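Local coordinates for 3-oxoacyl-[acyl-carrier-protein] reductase (Sinorhizobium meliloti, PDB 3U9L) that probably reduces 3-oxoacyl-[acyl-carrier-protein] with NADPH, as a member of the short-chain dehydrogenase/reductase family, at residues 9-14 against 66-71; 15-20 against 188-193; 63-66 against 72-75; 170-175 against 259-264; 286-289 against 295-298. One frame throughout, in Å; residues are numbered along the deposited sequence.

Contact 1: 9-14 against 66-71; sequences LITGAS and LDVQSQ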
# COMPACT_ATOMS: atom_id res chain seq x y z
N LEU A 9 3.76 -14.73 19.83
CA LEU A 9 4.63 -15.01 18.70
C LEU A 9 4.97 -13.70 18.01
O LEU A 9 4.05 -12.92 17.69
CB LEU A 9 3.96 -15.95 17.71
CG LEU A 9 4.61 -16.06 16.32
CD1 LEU A 9 6.07 -16.64 16.34
CD2 LEU A 9 3.67 -16.93 15.43
N ILE A 10 6.27 -13.43 17.81
CA ILE A 10 6.75 -12.27 17.05
C ILE A 10 7.54 -12.75 15.84
O ILE A 10 8.44 -13.61 15.96
CB ILE A 10 7.72 -11.47 17.89
CG1 ILE A 10 7.18 -11.38 19.30
CG2 ILE A 10 8.02 -10.08 17.25
CD1 ILE A 10 8.18 -10.82 20.23
N THR A 11 7.23 -12.20 14.68
CA THR A 11 7.97 -12.53 13.47
C THR A 11 9.16 -11.56 13.25
O THR A 11 9.20 -10.44 13.80
CB THR A 11 7.07 -12.61 12.23
OG1 THR A 11 6.49 -11.33 11.96
CG2 THR A 11 5.94 -13.67 12.45
N GLY A 12 10.15 -12.03 12.50
CA GLY A 12 11.31 -11.21 12.15
C GLY A 12 11.98 -10.66 13.39
O GLY A 12 12.34 -9.49 13.43
N ALA A 13 12.12 -11.50 14.40
CA ALA A 13 12.66 -11.06 15.69
C ALA A 13 14.18 -11.22 15.87
O ALA A 13 14.64 -11.19 17.00
CB ALA A 13 11.99 -11.76 16.79
N SER A 14 14.94 -11.37 14.78
CA SER A 14 16.38 -11.59 14.92
C SER A 14 17.13 -10.42 15.51
O SER A 14 18.13 -10.60 16.18
CB SER A 14 17.03 -11.99 13.59
OG SER A 14 16.74 -11.04 12.60
N LEU A 66 11.16 -19.68 11.58
CA LEU A 66 9.93 -19.35 10.86
C LEU A 66 10.29 -18.41 9.72
O LEU A 66 10.65 -17.24 9.93
CB LEU A 66 8.88 -18.74 11.81
CG LEU A 66 7.44 -18.50 11.32
CD1 LEU A 66 6.47 -18.11 12.47
CD2 LEU A 66 7.47 -17.43 10.26
N ASP A 67 10.26 -18.96 8.52
CA ASP A 67 10.59 -18.21 7.33
C ASP A 67 9.28 -17.70 6.74
O ASP A 67 8.53 -18.48 6.18
CB ASP A 67 11.22 -19.17 6.34
CG ASP A 67 11.57 -18.51 5.04
OD1 ASP A 67 11.28 -17.30 4.83
OD2 ASP A 67 12.20 -19.20 4.21
N VAL A 68 9.01 -16.40 6.82
CA VAL A 68 7.68 -15.92 6.47
C VAL A 68 7.46 -15.96 4.98
O VAL A 68 6.36 -15.68 4.51
CB VAL A 68 7.44 -14.48 6.92
CG1 VAL A 68 7.38 -14.40 8.43
CG2 VAL A 68 8.57 -13.55 6.32
N GLN A 69 8.50 -16.26 4.21
CA GLN A 69 8.36 -16.34 2.77
C GLN A 69 7.96 -17.78 2.37
O GLN A 69 7.69 -18.05 1.20
CB GLN A 69 9.62 -15.85 2.04
CG GLN A 69 9.74 -14.34 1.99
CD GLN A 69 11.06 -13.81 1.38
OE1 GLN A 69 11.06 -13.23 0.28
NE2 GLN A 69 12.16 -13.97 2.11
N SER A 70 7.90 -18.70 3.35
CA SER A 70 7.55 -20.08 3.04
C SER A 70 6.32 -20.52 3.80
O SER A 70 6.35 -20.62 5.04
CB SER A 70 8.73 -21.02 3.33
OG SER A 70 8.26 -22.33 3.55
N GLN A 71 5.21 -20.80 3.09
CA GLN A 71 3.99 -21.24 3.83
C GLN A 71 4.28 -22.48 4.64
O GLN A 71 3.84 -22.61 5.77
CB GLN A 71 2.78 -21.46 2.93
CG GLN A 71 1.49 -21.72 3.78
CD GLN A 71 0.94 -20.43 4.37
OE1 GLN A 71 0.76 -19.47 3.63
NE2 GLN A 71 0.64 -20.41 5.67
O HOH W 1 9.67 -15.01 11.64
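T11 and L66 hold the closest pair of CA atoms between 9-14 and 66-71, 7.6 Å apart. This spacing is too wide for direct backbone pairing. The join between the segments is instead a water, which accepts from G12 N at 3.1 Å and donates to L66 O at 3.0 Å. Beyond L66 the chain folds through a type I turn from D67 to S70, closed by S70 N to D67 O (2.9 Å). Within it D67 also makes an Asx turn, Q69 N donating to D67 OD1 from above the carboxylate plane, 51° out of it.

The side chains meet through carbon atoms. L9 CD1 lies 4.2 Å from L66 CD1; both leucines hold CG anti to the backbone N (chi1 165° and -171°), which sends each CD1 toward the other segment, and they cross obliquely. T11 turns its carbon side to the partner segment, CB standing 4.2 Å from V68 CG1, while OG1 receives the backbone N-H groups of N94 and A95. The sequence from T11 to G18 fits the TGxxxGxG cofactor-binding motif of the family, so the contact borders the probable dinucleotide site.

L9 lies in strand 7-10, which pairs with strands 31-36 and 90-93, and its side chain also touches I78 and I81 of helix 71-85. L66 packs on A77 of that helix, and V68 reaches S121 and V125 of helix 108-136.

Contact 2: 15-20 against 188-193; sequences SGFGRL and IVPGAF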
# COMPACT_ATOMS: atom_id res chain seq x y z
N SER A 15 16.65 -9.21 15.27
CA SER A 15 17.26 -8.00 15.79
C SER A 15 16.21 -6.88 15.74
O SER A 15 15.02 -7.13 15.49
CB SER A 15 18.43 -7.61 14.89
OG SER A 15 17.98 -7.55 13.54
N GLY A 16 16.66 -5.64 15.97
CA GLY A 16 15.81 -4.48 15.71
C GLY A 16 14.68 -4.36 16.72
O GLY A 16 14.86 -4.74 17.89
N PHE A 17 13.52 -3.86 16.29
CA PHE A 17 12.39 -3.76 17.22
C PHE A 17 11.97 -5.13 17.60
O PHE A 17 11.52 -5.35 18.70
CB PHE A 17 11.16 -3.16 16.56
CG PHE A 17 11.33 -1.77 16.11
CD1 PHE A 17 11.85 -0.81 16.95
CD2 PHE A 17 10.95 -1.40 14.82
CE1 PHE A 17 12.01 0.51 16.49
CE2 PHE A 17 11.10 -0.12 14.39
CZ PHE A 17 11.61 0.83 15.21
N GLY A 18 12.06 -6.04 16.66
CA GLY A 18 11.58 -7.39 16.89
C GLY A 18 12.24 -8.01 18.12
O GLY A 18 11.60 -8.55 19.02
N ARG A 19 13.55 -7.97 18.12
CA ARG A 19 14.33 -8.56 19.20
C ARG A 19 14.17 -7.86 20.54
O ARG A 19 14.01 -8.51 21.53
CB ARG A 19 15.78 -8.58 18.79
CG ARG A 19 16.71 -9.04 19.88
CD ARG A 19 17.95 -9.58 19.23
NE ARG A 19 19.10 -9.30 20.04
CZ ARG A 19 20.36 -9.33 19.57
NH1 ARG A 19 20.64 -9.65 18.29
NH2 ARG A 19 21.31 -9.02 20.39
N LEU A 20 14.24 -6.54 20.58
CA LEU A 20 14.09 -5.86 21.85
C LEU A 20 12.67 -6.08 22.36
O LEU A 20 12.37 -6.17 23.57
CB LEU A 20 14.33 -4.37 21.65
CG LEU A 20 15.77 -4.00 21.27
CD1 LEU A 20 16.00 -2.47 21.25
CD2 LEU A 20 16.75 -4.65 22.23
N ILE A 188 1.28 -0.39 15.95
CA ILE A 188 2.38 0.43 16.42
C ILE A 188 2.92 1.18 15.21
O ILE A 188 3.19 0.59 14.15
CB ILE A 188 3.50 -0.45 17.05
CG1 ILE A 188 2.93 -1.50 18.06
CG2 ILE A 188 4.59 0.42 17.63
CD1 ILE A 188 2.02 -0.96 19.20
N VAL A 189 3.05 2.47 15.40
CA VAL A 189 3.51 3.37 14.37
C VAL A 189 4.88 4.03 14.73
O VAL A 189 4.94 5.12 15.28
CB VAL A 189 2.40 4.39 13.99
CG1 VAL A 189 2.82 5.20 12.80
CG2 VAL A 189 1.10 3.63 13.66
N PRO A 190 5.97 3.34 14.43
CA PRO A 190 7.34 3.83 14.73
C PRO A 190 7.80 4.84 13.72
O PRO A 190 7.57 4.65 12.53
CB PRO A 190 8.24 2.58 14.61
CG PRO A 190 7.35 1.45 14.25
CD PRO A 190 5.99 1.99 13.84
N GLY A 191 8.43 5.90 14.21
CA GLY A 191 9.03 6.90 13.34
C GLY A 191 10.45 6.46 13.01
O GLY A 191 10.80 5.27 13.12
N ALA A 192 11.26 7.44 12.64
CA ALA A 192 12.66 7.23 12.26
C ALA A 192 13.53 7.12 13.47
O ALA A 192 13.49 7.99 14.36
CB ALA A 192 13.15 8.40 11.41
N PHE A 193 14.35 6.08 13.51
CA PHE A 193 15.32 5.99 14.60
C PHE A 193 16.78 6.01 14.06
O PHE A 193 17.68 6.48 14.76
CB PHE A 193 15.06 4.76 15.45
CG PHE A 193 13.86 4.88 16.34
CD1 PHE A 193 14.01 5.27 17.66
CD2 PHE A 193 12.58 4.61 15.86
CE1 PHE A 193 12.93 5.39 18.49
CE2 PHE A 193 11.46 4.74 16.69
CZ PHE A 193 11.63 5.12 18.00
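The turn that presents F17 to P190 and F193 is closed by R19 N donating to S15 O at 3.1 Å, the shorter of the two backbone bonds within 15-20; L20 N to G16 O follows at 3.3 Å. From this turn F17 extends its ring outward, with CG anti to the carbonyl carbon (chi1 -64°), and it alone bridges to 188-193. The far end of the ring does the touching. CZ sits 3.8 Å from P190 CB, and CE2 lies 4.1 Å from P190 CG. Toward F193 the same ring offers its edge: F193 CD2 is near the F17 plane, 4.0 Å from CZ. With centroids 5.8 Å apart and planes at 78°, the two rings form an offset edge-to-face pair.

In the Rossmann fold of these reductases, 15-20 carries the end of the glycine-rich TGxxxGxG motif, and P190-G191 matches the PG pair found at the end of strand 183-190 in this family. F17 thus spans two elements that probably flank the cofactor. An alanine at F17 is likely to leave P190 CB without its aromatic neighbour and the F193 face without its edge partner, opening a gap between helix and strand end. V244 of helix 242-252 touches both phenylalanines, and V241 also meets F17. F193 packs on V265 and P267 as well, and the residues that follow it, 194-202, are not modelled.

Contact 3: 63-66 against 72-75; sequences TLEL and VSVD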
# COMPACT_ATOMS: atom_id res chain seq x y z
N THR A 63 13.28 -19.34 20.84
CA THR A 63 13.55 -18.95 19.48
C THR A 63 12.98 -20.05 18.63
O THR A 63 12.96 -21.20 19.06
CB THR A 63 15.07 -18.77 19.20
OG1 THR A 63 15.77 -19.99 19.46
CG2 THR A 63 15.65 -17.68 20.07
N LEU A 64 12.54 -19.72 17.42
CA LEU A 64 11.77 -20.64 16.63
C LEU A 64 12.10 -20.31 15.20
O LEU A 64 12.11 -19.16 14.84
CB LEU A 64 10.26 -20.40 16.94
CG LEU A 64 9.18 -21.00 16.06
CD1 LEU A 64 9.28 -22.54 16.08
CD2 LEU A 64 7.80 -20.55 16.54
N GLU A 65 12.36 -21.32 14.39
CA GLU A 65 12.58 -21.08 12.98
C GLU A 65 11.25 -20.82 12.25
O GLU A 65 10.33 -21.67 12.27
CB GLU A 65 13.26 -22.32 12.40
CG GLU A 65 13.03 -22.52 10.94
CD GLU A 65 14.16 -22.00 10.11
OE1 GLU A 65 15.31 -21.96 10.61
OE2 GLU A 65 13.91 -21.62 8.94
N LEU A 66 11.16 -19.68 11.58
CA LEU A 66 9.93 -19.35 10.86
C LEU A 66 10.29 -18.41 9.72
O LEU A 66 10.65 -17.24 9.93
CB LEU A 66 8.88 -18.74 11.81
CG LEU A 66 7.44 -18.50 11.32
CD1 LEU A 66 6.47 -18.11 12.47
CD2 LEU A 66 7.47 -17.43 10.26
N VAL A 72 5.04 -23.40 4.06
CA VAL A 72 5.41 -24.63 4.76
C VAL A 72 6.18 -24.35 6.05
O VAL A 72 5.85 -24.88 7.10
CB VAL A 72 6.21 -25.58 3.85
CG1 VAL A 72 6.96 -26.64 4.69
CG2 VAL A 72 5.24 -26.25 2.87
N SER A 73 7.18 -23.47 5.98
CA SER A 73 7.84 -23.02 7.19
C SER A 73 6.89 -22.41 8.24
O SER A 73 6.92 -22.75 9.42
CB SER A 73 8.93 -22.00 6.86
OG SER A 73 9.61 -21.68 8.05
N VAL A 74 6.06 -21.48 7.79
CA VAL A 74 5.09 -20.83 8.67
C VAL A 74 4.20 -21.86 9.34
O VAL A 74 4.00 -21.83 10.55
CB VAL A 74 4.26 -19.77 7.87
CG1 VAL A 74 3.09 -19.27 8.72
CG2 VAL A 74 5.13 -18.63 7.46
N ASP A 75 3.64 -22.78 8.55
CA ASP A 75 2.67 -23.76 9.07
C ASP A 75 3.31 -24.61 10.16
O ASP A 75 2.76 -24.82 11.22
CB ASP A 75 2.18 -24.71 7.98
CG ASP A 75 1.14 -24.07 7.05
OD1 ASP A 75 0.62 -22.98 7.34
OD2 ASP A 75 0.84 -24.67 5.99
O HOH W 2 9.27 -23.77 10.85
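L66 and V74 bring the two backbones to a CA separation of 5.5 Å, where the chain leaves strand 61-65 and runs back past its end as helix 71-85. A water spans the backbones, donating to E65 O at 2.7 Å and to S73 O at 2.9 Å, so a carbonyl at the strand end and one in the first helical turn share a partner. The apolar part of the contact rests on one methyl pair: L66 CD2 lies 3.8 Å from V74 CG2. The CB of V74 points away from 63-66, yet CG2 still meets the leucine because it is the branch set beside the backbone N, whereas CG1 is anti to that N (chi1 170°). V74 also packs against R124, V125 and A128 of helix 108-136.

S73 works differently. Its OG, anti to its own N (chi1 -175°), lies 3.7 Å from both L66 CA and L66 C. The same OG accepts a hydrogen bond from D67 N while S70 OG takes S73 N, which fastens the helix start to the chain just past the strand. The E65 carboxylate lies near S73 but has its polar partners outside, OE1 taking I39 N and OE2, weakly, D38 N. Strand, tight connection and returning helix together make a beta-alpha unit of the parallel Rossmann sheet, at one edge of the sheet as counted within this chain.

Contact 4: 170-175 against 259-264; sequences IAVQYA and RPFRVH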
# COMPACT_ATOMS: atom_id res chain seq x y z
N ILE A 170 -4.16 -3.21 5.24
CA ILE A 170 -4.56 -4.58 5.56
C ILE A 170 -4.80 -4.75 7.05
O ILE A 170 -5.78 -5.38 7.46
CB ILE A 170 -3.51 -5.59 5.10
CG1 ILE A 170 -3.51 -5.59 3.57
CG2 ILE A 170 -3.80 -7.06 5.75
CD1 ILE A 170 -2.34 -6.21 2.91
N ALA A 171 -3.97 -4.16 7.87
CA ALA A 171 -4.15 -4.29 9.32
C ALA A 171 -5.51 -3.75 9.74
O ALA A 171 -6.19 -4.27 10.63
CB ALA A 171 -3.03 -3.52 10.06
N VAL A 172 -5.88 -2.65 9.11
CA VAL A 172 -7.11 -1.95 9.44
C VAL A 172 -8.31 -2.79 9.06
O VAL A 172 -9.22 -2.91 9.83
CB VAL A 172 -7.08 -0.53 8.79
CG1 VAL A 172 -8.46 0.17 8.82
CG2 VAL A 172 -6.07 0.28 9.59
N GLN A 173 -8.25 -3.41 7.89
CA GLN A 173 -9.29 -4.28 7.42
C GLN A 173 -9.51 -5.48 8.33
O GLN A 173 -10.67 -5.78 8.70
CB GLN A 173 -8.98 -4.71 5.97
CG GLN A 173 -8.98 -3.56 4.92
CD GLN A 173 -10.38 -3.23 4.49
OE1 GLN A 173 -11.02 -3.97 3.66
NE2 GLN A 173 -10.92 -2.16 5.06
N TYR A 174 -8.43 -6.14 8.75
CA TYR A 174 -8.53 -7.29 9.64
C TYR A 174 -9.11 -6.88 10.98
O TYR A 174 -9.89 -7.62 11.57
CB TYR A 174 -7.15 -7.90 9.86
CG TYR A 174 -6.79 -9.02 8.89
CD1 TYR A 174 -7.38 -10.29 9.01
CD2 TYR A 174 -5.81 -8.84 7.94
CE1 TYR A 174 -7.02 -11.34 8.16
CE2 TYR A 174 -5.45 -9.90 7.07
CZ TYR A 174 -6.07 -11.15 7.18
OH TYR A 174 -5.71 -12.21 6.35
N ALA A 175 -8.72 -5.70 11.47
CA ALA A 175 -9.28 -5.17 12.71
C ALA A 175 -10.81 -5.25 12.69
O ALA A 175 -11.42 -5.73 13.66
CB ALA A 175 -8.83 -3.70 12.94
N ARG A 259 -7.31 -1.71 24.90
CA ARG A 259 -6.09 -1.40 24.13
C ARG A 259 -6.25 -0.29 23.07
O ARG A 259 -7.24 -0.25 22.34
CB ARG A 259 -5.55 -2.69 23.53
CG ARG A 259 -5.21 -3.67 24.63
CD ARG A 259 -4.62 -4.91 24.08
NE ARG A 259 -4.05 -5.75 25.14
CZ ARG A 259 -4.57 -6.92 25.55
NH1 ARG A 259 -5.66 -7.41 24.97
NH2 ARG A 259 -3.96 -7.62 26.50
N PRO A 260 -5.25 0.60 22.96
CA PRO A 260 -5.34 1.66 21.95
C PRO A 260 -5.31 1.00 20.59
O PRO A 260 -4.62 -0.01 20.46
CB PRO A 260 -4.05 2.46 22.13
CG PRO A 260 -3.14 1.64 23.12
CD PRO A 260 -3.90 0.42 23.55
N PHE A 261 -5.97 1.59 19.60
CA PHE A 261 -5.88 1.14 18.21
C PHE A 261 -4.50 1.41 17.51
O PHE A 261 -4.01 0.54 16.84
CB PHE A 261 -7.02 1.75 17.38
CG PHE A 261 -7.11 1.21 15.98
CD1 PHE A 261 -7.47 -0.10 15.75
CD2 PHE A 261 -6.83 2.02 14.88
CE1 PHE A 261 -7.56 -0.61 14.47
CE2 PHE A 261 -6.92 1.52 13.58
CZ PHE A 261 -7.28 0.20 13.37
N ARG A 262 -3.93 2.57 17.75
CA ARG A 262 -2.60 2.90 17.28
C ARG A 262 -1.75 3.50 18.37
O ARG A 262 -2.26 4.22 19.18
CB ARG A 262 -2.61 3.88 16.12
CG ARG A 262 -3.19 3.40 14.89
CD ARG A 262 -3.07 4.42 13.84
NE ARG A 262 -3.66 3.94 12.63
CZ ARG A 262 -3.08 3.17 11.75
NH1 ARG A 262 -3.75 2.79 10.71
NH2 ARG A 262 -1.80 3.04 11.75
N VAL A 263 -0.45 3.23 18.36
CA VAL A 263 0.45 3.85 19.35
C VAL A 263 1.56 4.43 18.49
O VAL A 263 2.12 3.73 17.64
CB VAL A 263 1.00 2.83 20.42
CG1 VAL A 263 2.03 3.47 21.33
CG2 VAL A 263 -0.13 2.27 21.29
N HIS A 264 1.81 5.72 18.65
CA HIS A 264 2.80 6.47 17.88
C HIS A 264 4.09 6.57 18.70
O HIS A 264 4.06 7.01 19.85
CB HIS A 264 2.24 7.84 17.45
CG HIS A 264 1.02 7.71 16.58
ND1 HIS A 264 1.10 7.44 15.23
CD2 HIS A 264 -0.30 7.75 16.87
CE1 HIS A 264 -0.12 7.31 14.73
NE2 HIS A 264 -1.00 7.48 15.70
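F261 turns the edge of its ring to helix 158-179, with A175 CB lying in the ring plane 3.7 Å from CE1. V172 CG2 also stands near that plane, 4.0 Å from CZ, so the far rim of the phenylalanine fits against two residues one helical turn apart. The two side chains V172 and F261 cross at about a right angle. F261 CG is anti to its backbone N (chi1 -173°), which carries the ring from the strand approach to the helix surface.

The next residue reaches the same valine from another direction. R262, extended from CG to NE, places NH1 3.6 Å from V172 CG2, which is thus touched by both an aromatic carbon and a guanidinium nitrogen. R262 is buried, but its charge has mates: NH1 forms a salt bridge with D168, NE one with D280, and F276 adds a cation-pi contact. Backbone bonds of F261 and V263 to I187, and of V263 to V189, hold the segment beside strand 183-190.

Between the segments the contact is van der Waals, mostly carbon on carbon, with one guanidinium nitrogen against a methyl. V172 packs against a guanidinium whose buried charge the two carboxylates probably balance.

Contact 5: 286-289 against 295-298; sequences MLHR and LLKP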
# COMPACT_ATOMS: atom_id res chain seq x y z
N MSE A 286 -17.22 6.65 9.14
CA MSE A 286 -17.86 5.97 8.03
C MSE A 286 -18.60 4.72 8.58
O MSE A 286 -19.71 4.40 8.19
CB MSE A 286 -16.85 5.62 6.96
CG MSE A 286 -17.37 4.64 5.89
SE MSE A 286 -18.94 5.40 4.88
CE MSE A 286 -17.95 6.58 3.68
N LEU A 287 -18.01 4.02 9.53
CA LEU A 287 -18.64 2.79 10.00
C LEU A 287 -19.87 3.12 10.84
O LEU A 287 -20.86 2.38 10.81
CB LEU A 287 -17.60 1.96 10.79
CG LEU A 287 -16.52 1.31 9.91
CD1 LEU A 287 -15.53 0.59 10.81
CD2 LEU A 287 -17.21 0.33 8.88
N HIS A 288 -19.82 4.24 11.57
CA HIS A 288 -21.02 4.72 12.27
C HIS A 288 -22.09 5.09 11.27
O HIS A 288 -23.25 4.71 11.39
CB HIS A 288 -20.65 5.93 13.13
CG HIS A 288 -20.01 5.56 14.43
ND1 HIS A 288 -20.75 5.12 15.50
CD2 HIS A 288 -18.72 5.63 14.86
CE1 HIS A 288 -19.94 4.89 16.53
NE2 HIS A 288 -18.70 5.21 16.16
N ARG A 289 -21.68 5.78 10.22
CA ARG A 289 -22.59 6.22 9.19
C ARG A 289 -23.35 5.08 8.52
O ARG A 289 -24.50 5.21 8.24
CB ARG A 289 -21.80 6.99 8.13
CG ARG A 289 -22.65 7.45 6.94
CD ARG A 289 -21.75 8.22 6.01
NE ARG A 289 -22.42 8.73 4.83
CZ ARG A 289 -21.80 9.26 3.78
NH1 ARG A 289 -20.45 9.34 3.77
NH2 ARG A 289 -22.52 9.68 2.73
N LEU A 295 -18.18 -3.07 14.49
CA LEU A 295 -16.89 -3.52 13.95
C LEU A 295 -15.70 -2.76 14.56
O LEU A 295 -14.55 -3.18 14.39
CB LEU A 295 -16.86 -3.40 12.43
CG LEU A 295 -17.96 -4.25 11.79
CD1 LEU A 295 -17.80 -4.20 10.27
CD2 LEU A 295 -17.95 -5.68 12.36
N LEU A 296 -15.98 -1.66 15.27
CA LEU A 296 -14.95 -0.80 15.83
C LEU A 296 -14.54 -1.35 17.16
O LEU A 296 -13.56 -0.90 17.76
CB LEU A 296 -15.44 0.64 16.02
CG LEU A 296 -15.60 1.35 14.65
CD1 LEU A 296 -16.43 2.63 14.79
CD2 LEU A 296 -14.19 1.66 14.01
N LYS A 297 -15.29 -2.34 17.65
CA LYS A 297 -15.05 -2.81 19.00
C LYS A 297 -15.19 -4.32 19.13
O LYS A 297 -16.27 -4.83 19.10
CB LYS A 297 -16.00 -2.09 19.97
CG LYS A 297 -15.68 -2.39 21.43
CD LYS A 297 -16.95 -2.65 22.30
CE LYS A 297 -17.76 -1.34 22.50
NZ LYS A 297 -18.67 -1.34 23.71
N PRO A 298 -14.08 -5.03 19.26
CA PRO A 298 -14.06 -6.50 19.41
C PRO A 298 -15.10 -7.01 20.40
O PRO A 298 -15.26 -6.44 21.47
CB PRO A 298 -12.65 -6.77 19.93
CG PRO A 298 -11.86 -5.64 19.24
CD PRO A 298 -12.74 -4.43 19.39
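L287 and L296 bury the most surface here, each losing the same area, with H288 adding a smaller share at the border. The closest approach is methyl to methyl, L287 CD1 to L296 CD2 at 3.6 Å; L296 CG is also near that methyl, at 3.9 Å. L296 divides its branches between two partners: CD2 goes to the leucine, and CD1 goes to the imidazole of H288, 3.7 Å from NE2 and 3.8 Å from CD2. H288 and L296 cross at about a right angle. With CG anti to the carbonyl carbon (chi1 -81°), the histidine swings its ring across to this methyl from the exposed side of the helix. A glycine in place of L296 would probably leave L287 CD1 without its methyl partner and the imidazole free to turn.

The chain folds back on the last turn of helix 272-289: after it the chain turns, and a short 3-10 segment at 295-296 lies against it, the CA atoms of L287 and L295 being 7.6 Å apart. T153 and P155 of the second subunit pack on L287 and L295 respectively. R176 of helix 158-179 touches both L287 and L296, which joins this C-terminal corner to the body of the fold.

How the contacts relate
From the N terminus, contact 1 joins the end of strand 7-10 to the loop after strand 61-65, closing a loop of about fifty residues. Contact 3 shares L66 with contact 1 and closes the short turn between strand 61-65 and helix 71-85. Contact 2 crosses contact 1, its span enclosing contact 3, and links helix 16-27 to the end of strand 183-190. Contact 4 crosses contact 2, joining helix 158-179 to the chain entering strand 262-265 across some 80 residues; V189 N lies 2.7 Å from V263 O, a probable hydrogen bond between neighbouring strands. Contact 5, in series, closes a short loop from the end of helix 272-289 to 295-296; like contact 4 it meets the second subunit.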